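Sialidase B (Streptococcus pneumoniae serotype 4, PDB 4XHX) cleaves terminal sialic acid residues from oligosaccharides, glycoproteins and glycolipids, acting on alpha-2,3, alpha-2,6 and alpha-2,8 linkages. Local coordinates at residues Ile571-Asn576 / Tyr611-Ser616. The protein carries 1 engineered substitution. Sequence-based numbering, arbitrary orientation.
Sequences ILSTPN and YGYAYS. With JKK (2-[(3-chlorobenzyl)amino]ethanesulfonic acid), chain B.
Tyr613 lays its ring alongside the end of strand 569-575, passing the Thr574-Pro575 peptide, with the Pro575 nitrogen at its edge and its hydroxyl reaching Ser573. CD2 of Tyr613 is 3.7 Å from that Pro575 nitrogen. CB of Tyr613 points toward the strand, and with CG anti to the backbone N (chi1 -167°) the hydroxyl comes within bonding distance of Ser573. Tyr613 OH donates a hydrogen bond of 2.7 Å to OG of Ser573, which lies in the plane of the ring. The same Ser573 OG meets Ser616 OG at 2.7 Å in a second hydrogen bond, so one buried hydroxyl is held by two side chains of segment 611-616. Ser616 OG also bonds Ser556 on the adjoining strand 556-559, which carries the chain of hydroxyls one step further. Pro575 crosses Tyr613 at about a right angle, CB of Pro575 coming within 3.4 Å of Tyr613 O. In the beta-propeller of this sialidase, strand 569-575 is an inner strand of a four-stranded antiparallel blade, and residues 611-615 lie in the loop that leads from its outermost strand, 598-605, into strand 616-620; Phe630 of strand 626-631 stacks on Tyr613. Thr574 turns its CB away from the loop; its OG1 bonds the Pro575 carbonyl O at 2.8 Å and also Gln548. On the loop, Tyr615, the probable nucleophile by analogy with related sialidases, turns its CB away from the strand. Its OH is hydrogen-bonded to Glu503. The same Tyr615 OH lies 3.2 Å from CAJ of the bound JKK, which is also hydrogen-bonded to Arg207, Arg519, Arg581 and Asp232.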
loop_
_atom_site.group_PDB
_atom_site.type_symbol
_atom_site.label_atom_id
_atom_site.label_comp_id
_atom_site.label_asym_id
_atom_site.label_seq_id
_atom_site.Cartn_x
_atom_site.Cartn_y
_atom_site.Cartn_z
ATOM N N ILE A 571 16.907 -6.803 -11.813
ATOM C CA ILE A 571 16.789 -5.909 -10.659
ATOM C C ILE A 571 15.696 -6.388 -9.697
ATOM O O ILE A 571 14.564 -6.606 -10.109
ATOM C CB ILE A 571 16.518 -4.447 -11.096
ATOM C CG1 ILE A 571 17.581 -3.989 -12.090
ATOM C CG2 ILE A 571 16.526 -3.512 -9.876
ATOM C CD1 ILE A 571 17.416 -2.563 -12.561
ATOM N N LEU A 572 16.059 -6.581 -8.427
ATOM C CA LEU A 572 15.117 -6.989 -7.383
ATOM C C LEU A 572 14.791 -5.819 -6.454
ATOM O O LEU A 572 15.679 -5.064 -6.064
ATOM C CB LEU A 572 15.708 -8.111 -6.513
ATOM C CG LEU A 572 15.929 -9.505 -7.079
ATOM C CD1 LEU A 572 16.414 -10.449 -5.984
ATOM C CD2 LEU A 572 14.658 -10.023 -7.700
ATOM N N SER A 573 13.522 -5.693 -6.087
ATOM C CA SER A 573 13.089 -4.732 -5.081
ATOM C C SER A 573 12.504 -5.488 -3.888
ATOM O O SER A 573 11.599 -6.320 -4.042
ATOM C CB SER A 573 12.027 -3.790 -5.645
ATOM O OG SER A 573 11.486 -2.982 -4.616
ATOM N N THR A 574 13.029 -5.195 -2.706
ATOM C CA THR A 574 12.639 -5.900 -1.507
ATOM C C THR A 574 13.157 -5.140 -0.297
ATOM O O THR A 574 14.168 -4.437 -0.392
ATOM C CB THR A 574 13.234 -7.334 -1.503
ATOM O OG1 THR A 574 12.947 -7.978 -0.262
ATOM C CG2 THR A 574 14.744 -7.298 -1.698
ATOM N N PRO A 575 12.468 -5.272 0.852
ATOM C CA PRO A 575 13.177 -4.839 2.053
ATOM C C PRO A 575 14.400 -5.744 2.267
ATOM O O PRO A 575 14.392 -6.887 1.811
ATOM C CB PRO A 575 12.134 -5.038 3.166
ATOM C CG PRO A 575 11.229 -6.131 2.647
ATOM C CD PRO A 575 11.153 -5.868 1.154
ATOM N N ASN A 576 15.444 -5.241 2.912
ATOM C CA ASN A 576 16.569 -6.099 3.281
ATOM C C ASN A 576 16.769 -6.020 4.784
ATOM O O ASN A 576 17.469 -5.129 5.272
ATOM C CB ASN A 576 17.858 -5.695 2.553
ATOM C CG ASN A 576 18.955 -6.762 2.661
ATOM O OD1 ASN A 576 18.858 -7.706 3.456
ATOM N ND2 ASN A 576 19.990 -6.621 1.849
ATOM N N TYR A 611 14.214 2.875 8.127
ATOM C CA TYR A 611 12.955 3.425 7.604
ATOM C C TYR A 611 12.180 2.383 6.814
ATOM O O TYR A 611 12.770 1.555 6.127
ATOM C CB TYR A 611 13.204 4.665 6.729
ATOM C CG TYR A 611 13.452 5.932 7.530
ATOM C CD1 TYR A 611 13.874 5.869 8.855
ATOM C CD2 TYR A 611 13.257 7.193 6.961
ATOM C CE1 TYR A 611 14.105 7.038 9.606
ATOM C CE2 TYR A 611 13.483 8.357 7.694
ATOM C CZ TYR A 611 13.904 8.273 9.018
ATOM O OH TYR A 611 14.130 9.413 9.757
ATOM N N GLY A 612 10.855 2.453 6.899
ATOM C CA GLY A 612 9.981 1.428 6.356
ATOM C C GLY A 612 9.960 1.222 4.851
ATOM O O GLY A 612 10.053 2.171 4.037
ATOM N N TYR A 613 9.829 -0.046 4.483
ATOM C CA TYR A 613 9.739 -0.431 3.090
ATOM C C TYR A 613 9.120 -1.798 3.057
ATOM O O TYR A 613 9.637 -2.729 3.676
ATOM C CB TYR A 613 11.138 -0.487 2.474
ATOM C CG TYR A 613 11.164 -0.566 0.965
ATOM C CD1 TYR A 613 11.189 0.594 0.197
ATOM C CD2 TYR A 613 11.208 -1.797 0.306
ATOM C CE1 TYR A 613 11.233 0.544 -1.198
ATOM C CE2 TYR A 613 11.258 -1.866 -1.091
ATOM C CZ TYR A 613 11.270 -0.678 -1.838
ATOM O OH TYR A 613 11.322 -0.701 -3.215
ATOM N N ALA A 614 8.001 -1.925 2.354
ATOM C CA ALA A 614 7.302 -3.199 2.313
ATOM C C ALA A 614 7.035 -3.662 0.871
ATOM O O ALA A 614 7.984 -3.850 0.091
ATOM C CB ALA A 614 6.028 -3.145 3.158
ATOM N N TYR A 615 5.770 -3.847 0.507
ATOM C CA TYR A 615 5.453 -4.283 -0.857
ATOM C C TYR A 615 5.922 -3.226 -1.840
ATOM O O TYR A 615 5.905 -2.037 -1.523
ATOM C CB TYR A 615 3.963 -4.505 -1.034
ATOM C CG TYR A 615 3.450 -5.834 -0.528
ATOM C CD1 TYR A 615 3.843 -6.330 0.710
ATOM C CD2 TYR A 615 2.541 -6.574 -1.267
ATOM C CE1 TYR A 615 3.354 -7.533 1.198
ATOM C CE2 TYR A 615 2.044 -7.790 -0.792
ATOM C CZ TYR A 615 2.458 -8.262 0.448
ATOM O OH TYR A 615 1.987 -9.464 0.950
ATOM N N SER A 616 6.330 -3.649 -3.037
ATOM C CA SER A 616 6.896 -2.703 -3.988
ATOM C C SER A 616 6.575 -3.086 -5.425
ATOM O O SER A 616 6.310 -4.249 -5.720
ATOM C CB SER A 616 8.410 -2.613 -3.800
ATOM O OG SER A 616 9.018 -3.860 -4.097
HETATM C CAE JKK B . -5.557 -12.447 -0.560
HETATM C CAF JKK B . -6.603 -12.239 0.401
HETATM C CAG JKK B . -4.213 -12.417 -0.132
HETATM C CAH JKK B . -4.969 -11.983 2.183
HETATM C CAI JKK B . -0.784 -10.707 2.648
HETATM C CAJ JKK B . -0.366 -9.310 3.046
HETATM C CAK JKK B . -2.477 -12.142 1.710
HETATM C CAM JKK B . -6.308 -12.009 1.752
HETATM C CAN JKK B . -3.917 -12.200 1.229
HETATM N NAL JKK B . -2.067 -10.785 2.009
HETATM O OAA JKK B . 1.986 -10.029 4.225
HETATM O OAB JKK B . 0.066 -9.532 5.657
HETATM O OAC JKK B . 1.213 -7.736 4.570
HETATM S SAO JKK B . 0.782 -9.128 4.442
HETATM CL CL JKK B . -7.587 -11.759 2.910
#